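Long-range contacts in type I site-specific restriction-modification system, R (Restriction) subunit (Vibrio vulnificus, PDB 3H1T), which probably acts as the DNA-translocating and cleaving subunit of a type I restriction enzyme, with ATP-binding and hydrolysing activity expected from its helicase-like motor domains: residues L164-S169 against W220-A225; W227-D232 against P331-G336; P373-R378 against P574-E579. One frame throughout, in Å; residues are numbered along the deposited sequence.

Contact 1: L164-S169 against W220-A225; sequences LDTLLS and WKLWSA
Lys221 reaches the residues at the end of helix 164-167 through two successive bends of its chain: after an extended start, chi3 (68°) and chi4 fold CE and NZ back toward Leu167 and Ser169. Ser169 answers in the other direction, its OG set trans to the backbone N (chi1 177°) and aimed at the last turn of helix 211-224. That helix follows the P-loop strand 200-205 in the first RecA-like domain of the motor, so the contact ties the far end of the P-loop helix to the segment leading out of the N-terminal domain. Three hydrogen bonds carry it. The amine gives one to Ser169 O at 2.7 Å from Lys221 NZ, lying only slightly off the carbonyl plane. Its second goes to Leu167 O, 2.9 Å from Lys221 NZ, but here the donor stands well above the carbonyl plane (62° out of it). One ammonium group thus grips two carbonyls near the C-terminal end of a short helix, where a positive charge would probably be favourable. In return, Ser169 OG donates to Lys221 O at 2.8 Å, in the carbonyl plane and on a lone pair; the same oxygen also accepts a weak helical bond from Ala225 N. Outside the pair, Lys221 lies against Ile187 and Val191 of helix 181-195, while Leu167 and Leu168 turn to Phe86 and Phe150 of the N-terminal part. Around these bonds the packing is close: Ala225 CB points toward the turn, 3.8 Å from Ser169 OG, and lies beside Thr166, 3.9 Å from Thr166 OG1. An apolar touch completes the contact, the methyl Thr166 CG2 meeting one branch of Leu222, CD2, at 3.5 Å.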
loop_
_atom_site.group_PDB
_atom_site.type_symbol
_atom_site.label_atom_id
_atom_site.label_comp_id
_atom_site.label_asym_id
_atom_site.label_seq_id
_atom_site.Cartn_x
_atom_site.Cartn_y
_atom_site.Cartn_z
ATOM N N LEU A 164 -24.949 12.028 8.052
ATOM C CA LEU A 164 -25.068 10.581 8.169
ATOM C C LEU A 164 -25.163 9.851 6.827
ATOM O O LEU A 164 -24.661 8.738 6.690
ATOM C CB LEU A 164 -26.285 10.213 9.020
ATOM C CG LEU A 164 -26.167 10.573 10.499
ATOM C CD1 LEU A 164 -27.423 10.131 11.251
ATOM C CD2 LEU A 164 -24.928 9.895 11.073
ATOM N N ASP A 165 -25.796 10.470 5.836
ATOM C CA ASP A 165 -25.945 9.804 4.547
ATOM C C ASP A 165 -24.671 9.831 3.728
ATOM O O ASP A 165 -24.521 9.055 2.776
ATOM C CB ASP A 165 -27.085 10.419 3.736
ATOM C CG ASP A 165 -28.358 10.579 4.548
ATOM O OD1 ASP A 165 -28.490 11.605 5.262
ATOM O OD2 ASP A 165 -29.223 9.675 4.470
ATOM N N THR A 166 -23.753 10.728 4.067
ATOM C CA THR A 166 -22.507 10.756 3.338
ATOM C C THR A 166 -21.644 9.690 3.987
ATOM O O THR A 166 -21.015 8.884 3.298
ATOM C CB THR A 166 -21.822 12.114 3.430
ATOM O OG1 THR A 166 -22.751 13.134 3.047
ATOM C CG2 THR A 166 -20.634 12.161 2.471
ATOM N N LEU A 167 -21.654 9.654 5.314
ATOM C CA LEU A 167 -20.872 8.679 6.052
ATOM C C LEU A 167 -21.212 7.265 5.619
ATOM O O LEU A 167 -20.335 6.404 5.581
ATOM C CB LEU A 167 -21.124 8.807 7.553
ATOM C CG LEU A 167 -20.152 7.983 8.410
ATOM C CD1 LEU A 167 -18.875 8.780 8.561
ATOM C CD2 LEU A 167 -20.730 7.691 9.788
ATOM N N LEU A 168 -22.481 7.031 5.281
ATOM C CA LEU A 168 -22.925 5.701 4.871
ATOM C C LEU A 168 -23.076 5.538 3.366
ATOM O O LEU A 168 -23.492 4.478 2.899
ATOM C CB LEU A 168 -24.251 5.341 5.538
ATOM C CG LEU A 168 -24.339 5.355 7.070
ATOM C CD1 LEU A 168 -25.747 4.952 7.499
ATOM C CD2 LEU A 168 -23.297 4.414 7.672
ATOM N N SER A 169 -22.747 6.578 2.604
ATOM C CA SER A 169 -22.846 6.519 1.144
ATOM C C SER A 169 -22.131 5.258 0.656
ATOM O O SER A 169 -20.965 5.056 0.958
ATOM C CB SER A 169 -22.210 7.787 0.553
ATOM O OG SER A 169 -22.215 7.780 -0.863
ATOM N N TRP A 220 -16.207 8.820 -4.831
ATOM C CA TRP A 220 -17.533 8.304 -5.113
ATOM C C TRP A 220 -18.470 8.517 -3.919
ATOM O O TRP A 220 -19.570 9.055 -4.078
ATOM C CB TRP A 220 -17.451 6.822 -5.496
ATOM C CG TRP A 220 -18.758 6.238 -5.904
ATOM C CD1 TRP A 220 -19.577 5.459 -5.144
ATOM C CD2 TRP A 220 -19.397 6.365 -7.180
ATOM N NE1 TRP A 220 -20.682 5.087 -5.864
ATOM C CE2 TRP A 220 -20.598 5.629 -7.119
ATOM C CE3 TRP A 220 -19.070 7.032 -8.369
ATOM C CZ2 TRP A 220 -21.477 5.530 -8.205
ATOM C CZ3 TRP A 220 -19.946 6.934 -9.453
ATOM C CH2 TRP A 220 -21.136 6.187 -9.359
ATOM N N LYS A 221 -18.032 8.128 -2.724
ATOM C CA LYS A 221 -18.858 8.293 -1.532
ATOM C C LYS A 221 -19.360 9.731 -1.383
ATOM O O LYS A 221 -20.566 9.962 -1.293
ATOM C CB LYS A 221 -18.089 7.869 -0.265
ATOM C CG LYS A 221 -18.120 6.366 0.022
ATOM C CD LYS A 221 -17.343 5.984 1.283
ATOM C CE LYS A 221 -17.992 6.509 2.564
ATOM N NZ LYS A 221 -19.259 5.820 2.918
ATOM N N LEU A 222 -18.441 10.693 -1.370
ATOM C CA LEU A 222 -18.814 12.096 -1.222
ATOM C C LEU A 222 -19.569 12.666 -2.426
ATOM O O LEU A 222 -20.481 13.474 -2.253
ATOM C CB LEU A 222 -17.570 12.936 -0.958
ATOM C CG LEU A 222 -16.863 12.703 0.377
ATOM C CD1 LEU A 222 -15.403 13.087 0.249
ATOM C CD2 LEU A 222 -17.551 13.502 1.460
ATOM N N TRP A 223 -19.208 12.244 -3.636
ATOM C CA TRP A 223 -19.868 12.750 -4.840
ATOM C C TRP A 223 -21.337 12.335 -4.910
ATOM O O TRP A 223 -22.247 13.166 -4.860
ATOM C CB TRP A 223 -19.148 12.244 -6.093
ATOM C CG TRP A 223 -19.723 12.778 -7.374
ATOM C CD1 TRP A 223 -19.723 14.082 -7.801
ATOM C CD2 TRP A 223 -20.355 12.019 -8.410
ATOM N NE1 TRP A 223 -20.313 14.175 -9.039
ATOM C CE2 TRP A 223 -20.710 12.923 -9.435
ATOM C CE3 TRP A 223 -20.657 10.660 -8.573
ATOM C CZ2 TRP A 223 -21.351 12.507 -10.609
ATOM C CZ3 TRP A 223 -21.295 10.248 -9.744
ATOM C CH2 TRP A 223 -21.632 11.170 -10.744
ATOM N N SER A 224 -21.560 11.036 -5.030
ATOM C CA SER A 224 -22.906 10.509 -5.119
ATOM C C SER A 224 -23.808 10.978 -3.983
ATOM O O SER A 224 -25.023 11.019 -4.141
ATOM C CB SER A 224 -22.851 8.978 -5.156
ATOM O OG SER A 224 -21.973 8.480 -4.164
ATOM N N ALA A 225 -23.216 11.338 -2.847
ATOM C CA ALA A 225 -23.974 11.778 -1.678
ATOM C C ALA A 225 -24.321 13.266 -1.720
ATOM O O ALA A 225 -25.027 13.779 -0.841
ATOM C CB ALA A 225 -23.183 11.477 -0.416
#

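Contact 2: W227-D232 against P331-G336; sequences WNRTGD and PAFQIG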
loop_
_atom_site.group_PDB
_atom_site.type_symbol
_atom_site.label_atom_id
_atom_site.label_comp_id
_atom_site.label_asym_id
_atom_site.label_seq_id
_atom_site.Cartn_x
_atom_site.Cartn_y
_atom_site.Cartn_z
ATOM N N TRP A 227 -22.272 15.711 -1.272
ATOM C CA TRP A 227 -21.553 16.411 -0.209
ATOM C C TRP A 227 -20.759 17.568 -0.808
ATOM O O TRP A 227 -20.343 17.515 -1.969
ATOM C CB TRP A 227 -20.556 15.480 0.513
ATOM C CG TRP A 227 -19.473 16.254 1.267
ATOM C CD1 TRP A 227 -19.565 16.779 2.529
ATOM C CD2 TRP A 227 -18.241 16.754 0.718
ATOM N NE1 TRP A 227 -18.476 17.583 2.793
ATOM C CE2 TRP A 227 -17.652 17.589 1.698
ATOM C CE3 TRP A 227 -17.582 16.585 -0.512
ATOM C CZ2 TRP A 227 -16.446 18.257 1.485
ATOM C CZ3 TRP A 227 -16.380 17.249 -0.722
ATOM C CH2 TRP A 227 -15.827 18.077 0.276
ATOM N N ASN A 228 -20.531 18.608 -0.016
ATOM C CA ASN A 228 -19.730 19.725 -0.479
ATOM C C ASN A 228 -19.468 20.731 0.628
ATOM O O ASN A 228 -20.092 20.681 1.689
ATOM C CB ASN A 228 -20.358 20.406 -1.713
ATOM C CG ASN A 228 -21.662 21.135 -1.411
ATOM O OD1 ASN A 228 -21.882 22.241 -1.912
ATOM N ND2 ASN A 228 -22.546 20.512 -0.616
ATOM N N ARG A 229 -18.510 21.618 0.383
ATOM C CA ARG A 229 -18.110 22.652 1.335
ATOM C C ARG A 229 -19.213 23.589 1.844
ATOM O O ARG A 229 -19.257 23.929 3.040
ATOM C CB ARG A 229 -17.024 23.524 0.717
ATOM C CG ARG A 229 -15.681 22.862 0.502
ATOM C CD ARG A 229 -14.614 23.882 0.850
ATOM N NE ARG A 229 -14.928 25.176 0.254
ATOM C CZ ARG A 229 -14.367 25.643 -0.857
ATOM N NH1 ARG A 229 -13.451 24.921 -1.491
ATOM N NH2 ARG A 229 -14.734 26.826 -1.341
ATOM N N THR A 230 -20.091 24.024 0.945
ATOM C CA THR A 230 -21.150 24.955 1.322
ATOM C C THR A 230 -22.394 24.304 1.922
ATOM O O THR A 230 -23.104 24.920 2.725
ATOM C CB THR A 230 -21.548 25.813 0.117
ATOM O OG1 THR A 230 -22.040 24.971 -0.940
ATOM C CG2 THR A 230 -20.337 26.582 -0.383
ATOM N N GLY A 231 -22.671 23.073 1.508
ATOM C CA GLY A 231 -23.807 22.356 2.063
ATOM C C GLY A 231 -25.152 22.497 1.376
ATOM O O GLY A 231 -26.200 22.343 2.007
ATOM N N ASP A 232 -25.148 22.801 0.087
ATOM C CA ASP A 232 -26.402 22.869 -0.637
ATOM C C ASP A 232 -26.549 21.510 -1.317
ATOM O O ASP A 232 -25.960 20.513 -0.876
ATOM C CB ASP A 232 -26.375 23.988 -1.676
ATOM C CG ASP A 232 -24.992 24.571 -1.865
ATOM O OD1 ASP A 232 -24.536 25.320 -0.973
ATOM O OD2 ASP A 232 -24.354 24.272 -2.900
ATOM N N PRO A 331 -9.950 27.267 0.450
ATOM C CA PRO A 331 -10.217 26.349 1.558
ATOM C C PRO A 331 -10.743 25.001 1.069
ATOM O O PRO A 331 -11.611 24.403 1.714
ATOM C CB PRO A 331 -11.282 27.087 2.388
ATOM C CG PRO A 331 -11.598 28.401 1.576
ATOM C CD PRO A 331 -11.132 28.098 0.187
ATOM N N ALA A 332 -10.250 24.515 -0.063
ATOM C CA ALA A 332 -10.730 23.221 -0.542
ATOM C C ALA A 332 -10.170 22.159 0.395
ATOM O O ALA A 332 -9.002 22.234 0.794
ATOM C CB ALA A 332 -10.254 22.971 -1.976
ATOM N N PHE A 333 -11.001 21.189 0.774
ATOM C CA PHE A 333 -10.525 20.125 1.655
ATOM C C PHE A 333 -9.402 19.439 0.899
ATOM O O PHE A 333 -9.485 19.269 -0.321
ATOM C CB PHE A 333 -11.618 19.101 1.972
ATOM C CG PHE A 333 -12.513 19.489 3.118
ATOM C CD1 PHE A 333 -13.577 20.368 2.925
ATOM C CD2 PHE A 333 -12.303 18.963 4.393
ATOM C CE1 PHE A 333 -14.429 20.718 3.976
ATOM C CE2 PHE A 333 -13.155 19.310 5.472
ATOM C CZ PHE A 333 -14.222 20.190 5.258
ATOM N N GLN A 334 -8.356 19.043 1.615
ATOM C CA GLN A 334 -7.216 18.400 0.980
ATOM C C GLN A 334 -6.787 17.081 1.616
ATOM O O GLN A 334 -6.493 17.033 2.815
ATOM C CB GLN A 334 -6.038 19.381 0.973
ATOM C CG GLN A 334 -6.278 20.621 0.111
ATOM C CD GLN A 334 -5.234 21.693 0.317
ATOM O OE1 GLN A 334 -4.080 21.397 0.640
ATOM N NE2 GLN A 334 -5.624 22.951 0.119
ATOM N N ILE A 335 -6.748 16.014 0.817
ATOM C CA ILE A 335 -6.316 14.699 1.307
ATOM C C ILE A 335 -5.023 14.313 0.614
ATOM O O ILE A 335 -4.969 14.153 -0.612
ATOM C CB ILE A 335 -7.351 13.539 1.027
ATOM C CG1 ILE A 335 -8.522 13.621 2.000
ATOM C CG2 ILE A 335 -6.682 12.168 1.195
ATOM C CD1 ILE A 335 -9.362 14.809 1.766
ATOM N N GLY A 336 -3.975 14.164 1.398
ATOM C CA GLY A 336 -2.707 13.775 0.833
ATOM C C GLY A 336 -2.391 12.312 1.094
ATOM O O GLY A 336 -2.651 11.768 2.176
#
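Trp227 and Phe333 form the aromatic part of the contact, an offset edge-to-face pair. The six-membered ring of Trp227 turns its edge to the face of Phe333, with planes at 77° and centroids 5.7 Å apart. The touching atoms are Trp227 CZ2 and Phe333 CD1, separated by 3.8 Å, and Phe333 CD1 lies in the plane of the indole. With CB already directed at the strand and CG trans to the backbone N (chi1 160°), chi2 turns the benzo end of the indole toward Phe333.

This strand, 333-338, belongs to the parallel sheet of the first RecA-like domain, while 227-232 is the loop running from helix 211-224 to strand 238-242; the contact therefore seats a helix-to-strand connection on the N-terminal end of an interior strand, between 305-308 and 200-205.

Arg229 supplies the non-aromatic packing. Bent at chi2 and chi3, its chain passes the rim of Phe333, with CG 4.1 Å from Phe333 CD1. Further out, Arg229 CD comes to 3.2 Å from Pro331 O, and the proline CD lies over one face of the guanidinium, toward its rim. Arg229 NH1 packs against Ala332 CA at 3.3 Å.

Polar fixation comes from beyond the two segments: Asp304 OD2 accepts a hydrogen bond from Arg229 N, and the backbone of Phe333 bonds to Asp304 and Ile306. Val194 of helix 181-195 and Leu305 each touch both Trp227 and Phe333.

Contact 3: P373-R378 against P574-E579; sequences PYRVHR and PEIEDE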
loop_
_atom_site.group_PDB
_atom_site.type_symbol
_atom_site.label_atom_id
_atom_site.label_comp_id
_atom_site.label_asym_id
_atom_site.label_seq_id
_atom_site.Cartn_x
_atom_site.Cartn_y
_atom_site.Cartn_z
ATOM N N PRO A 373 7.403 -10.813 0.113
ATOM C CA PRO A 373 8.558 -10.816 1.027
ATOM C C PRO A 373 9.878 -10.754 0.224
ATOM O O PRO A 373 9.866 -10.955 -0.988
ATOM C CB PRO A 373 8.364 -12.121 1.811
ATOM C CG PRO A 373 7.667 -13.009 0.808
ATOM C CD PRO A 373 6.648 -12.077 0.219
ATOM N N TYR A 374 11.011 -10.505 0.874
ATOM C CA TYR A 374 12.264 -10.380 0.130
ATOM C C TYR A 374 13.514 -10.917 0.821
ATOM O O TYR A 374 13.549 -11.061 2.042
ATOM C CB TYR A 374 12.480 -8.896 -0.205
ATOM C CG TYR A 374 12.426 -7.994 1.022
ATOM C CD1 TYR A 374 13.536 -7.853 1.862
ATOM C CD2 TYR A 374 11.236 -7.349 1.394
ATOM C CE1 TYR A 374 13.455 -7.102 3.031
ATOM C CE2 TYR A 374 11.158 -6.603 2.563
ATOM C CZ TYR A 374 12.263 -6.482 3.375
ATOM O OH TYR A 374 12.140 -5.744 4.530
ATOM N N ARG A 375 14.530 -11.218 0.018
ATOM C CA ARG A 375 15.820 -11.675 0.522
ATOM C C ARG A 375 16.841 -10.593 0.209
ATOM O O ARG A 375 16.818 -10.014 -0.876
ATOM C CB ARG A 375 16.283 -12.963 -0.167
ATOM C CG ARG A 375 15.637 -14.229 0.322
ATOM C CD ARG A 375 14.225 -14.373 -0.202
ATOM N NE ARG A 375 13.522 -15.483 0.437
ATOM C CZ ARG A 375 13.821 -16.769 0.260
ATOM N NH1 ARG A 375 14.816 -17.129 -0.549
ATOM N NH2 ARG A 375 13.136 -17.700 0.914
ATOM N N VAL A 376 17.727 -10.295 1.149
ATOM C CA VAL A 376 18.746 -9.311 0.870
ATOM C C VAL A 376 20.096 -10.005 0.699
ATOM O O VAL A 376 20.474 -10.867 1.489
ATOM C CB VAL A 376 18.892 -8.257 1.989
ATOM C CG1 VAL A 376 20.017 -7.294 1.620
ATOM C CG2 VAL A 376 17.599 -7.499 2.185
ATOM N N HIS A 377 20.800 -9.646 -0.367
ATOM C CA HIS A 377 22.121 -10.185 -0.655
ATOM C C HIS A 377 22.989 -8.951 -0.765
ATOM O O HIS A 377 22.972 -8.256 -1.785
ATOM C CB HIS A 377 22.129 -10.948 -1.979
ATOM C CG HIS A 377 21.138 -12.068 -2.042
ATOM N ND1 HIS A 377 21.108 -13.089 -1.119
ATOM C CD2 HIS A 377 20.146 -12.332 -2.925
ATOM C CE1 HIS A 377 20.142 -13.936 -1.430
ATOM N NE2 HIS A 377 19.543 -13.500 -2.523
ATOM N N ARG A 378 23.698 -8.646 0.314
ATOM C CA ARG A 378 24.585 -7.494 0.378
ATOM C C ARG A 378 25.910 -7.976 -0.224
ATOM O O ARG A 378 26.406 -9.056 0.124
ATOM C CB ARG A 378 24.746 -7.082 1.849
ATOM C CG ARG A 378 25.318 -5.703 2.109
ATOM C CD ARG A 378 24.589 -5.007 3.274
ATOM N NE ARG A 378 24.207 -5.909 4.359
ATOM C CZ ARG A 378 25.075 -6.577 5.113
ATOM N NH1 ARG A 378 26.379 -6.441 4.901
ATOM N NH2 ARG A 378 24.649 -7.397 6.071
ATOM N N PRO A 574 13.893 -8.865 6.723
ATOM C CA PRO A 574 13.787 -9.726 5.545
ATOM C C PRO A 574 13.858 -11.199 5.936
ATOM O O PRO A 574 14.380 -11.542 6.997
ATOM C CB PRO A 574 14.972 -9.283 4.699
ATOM C CG PRO A 574 15.991 -8.985 5.729
ATOM C CD PRO A 574 15.201 -8.181 6.753
ATOM N N GLU A 575 13.312 -12.064 5.087
ATOM C CA GLU A 575 13.324 -13.491 5.352
ATOM C C GLU A 575 14.764 -13.940 5.509
ATOM O O GLU A 575 15.128 -14.539 6.513
ATOM C CB GLU A 575 12.655 -14.240 4.202
ATOM C CG GLU A 575 11.294 -13.671 3.808
ATOM C CD GLU A 575 10.191 -13.981 4.807
ATOM O OE1 GLU A 575 9.958 -15.181 5.069
ATOM O OE2 GLU A 575 9.546 -13.031 5.308
ATOM N N ILE A 576 15.585 -13.641 4.514
ATOM C CA ILE A 576 16.990 -13.996 4.559
ATOM C C ILE A 576 17.794 -12.739 4.297
ATOM O O ILE A 576 17.359 -11.844 3.567
ATOM C CB ILE A 576 17.390 -15.011 3.464
ATOM C CG1 ILE A 576 16.513 -16.252 3.533
ATOM C CG2 ILE A 576 18.839 -15.396 3.634
ATOM C CD1 ILE A 576 15.138 -16.009 3.040
ATOM N N GLU A 577 18.968 -12.675 4.902
ATOM C CA GLU A 577 19.846 -11.547 4.717
ATOM C C GLU A 577 21.270 -12.011 4.880
ATOM O O GLU A 577 21.670 -12.433 5.969
ATOM C CB GLU A 577 19.573 -10.437 5.734
ATOM C CG GLU A 577 20.506 -9.228 5.562
ATOM C CD GLU A 577 20.340 -8.160 6.641
ATOM O OE1 GLU A 577 19.315 -8.165 7.359
ATOM O OE2 GLU A 577 21.242 -7.305 6.766
ATOM N N ASP A 578 22.033 -11.974 3.793
ATOM C CA ASP A 578 23.433 -12.339 3.871
ATOM C C ASP A 578 24.296 -11.345 3.125
ATOM O O ASP A 578 23.804 -10.503 2.379
ATOM C CB ASP A 578 23.697 -13.779 3.392
ATOM C CG ASP A 578 22.940 -14.145 2.136
ATOM O OD1 ASP A 578 22.873 -13.328 1.194
ATOM O OD2 ASP A 578 22.426 -15.282 2.085
ATOM N N GLU A 579 25.593 -11.451 3.355
ATOM C CA GLU A 579 26.579 -10.564 2.785
ATOM C C GLU A 579 27.717 -11.404 2.224
ATOM O O GLU A 579 28.089 -12.421 2.809
ATOM C CB GLU A 579 27.057 -9.649 3.910
ATOM C CG GLU A 579 28.301 -8.875 3.649
ATOM C CD GLU A 579 28.884 -8.329 4.928
ATOM O OE1 GLU A 579 28.146 -7.663 5.682
ATOM O OE2 GLU A 579 30.083 -8.562 5.181
HETATM O O HOH W 1 10.524 -10.085 3.962
#
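Val376 is bracketed by the opposing strand: its N donates to Ile576 O at 2.9 Å and its O accepts from Asp578 N at 3.0 Å. One residue facing two partners spaced two apart is the parallel bonding pattern, and the axes of 374-378 and 576-579 diverge by only 5°. Arg378 N continues the series to Asp578 O at 2.8 Å, and Glu575 N donates to Tyr374 O at 3.2 Å.

Side chains reinforce this pairing on both faces of the sheet. On one, Asp578 CG sits between its backbone N and carbonyl carbon (chi1 43°), which brings the carboxylate alongside the His377 ring, nearly coplanar with it. His377 ND1 gives a practically straight bond (179°) to Asp578 OD1 at 2.9 Å, meeting the syn lone pair in the imidazole plane. Here also Ile576 CD1 lies over one face of the Arg375 guanidinium, offset toward its rim. On the other, Arg378 NH2 makes a weak, long salt bridge to Glu577 OE2 at 3.5 Å, which arrives at the guanidinium edge, the two planes perpendicular; the modelled approach of Arg378 to Glu579 is too short to be trusted in detail.

Partners from outside the two segments meet these residues. Asn553 OD1 weakly accepts from His377 NE2, Phe63 and Trp551 make cation-pi contacts with Arg375, and Arg60 forms a salt bridge with Glu575 OE2.

In the sheet of the second RecA-like domain, strand 374-381 lies between 552-556 and 576-582. Helix 561-564 meets Val376 and Arg378, helix 362-368 packs on Pro373 and Tyr374, and strand 61-64 touches Pro373 and Glu575.

Contacts 1, 2 and 3 close one after another along the chain. The first two are neighbours, with centres 13 Å apart: Leu222 O probably accepts a hydrogen bond from Trp227 N, and Thr166 CG2 packs on Trp227 CB at 3.9 Å. Helix 181-195 lies against both. Contact 1 lies where the N-terminal part meets the first RecA-like domain; contact 2 lies wholly within it. Contact 3 lies in the sheet of the second RecA-like domain, on the opposite side of the chain's centre, about 46 Å from contact 2 between centres. The set therefore samples both motor lobes, between which ATP is expected to bind as in related helicases.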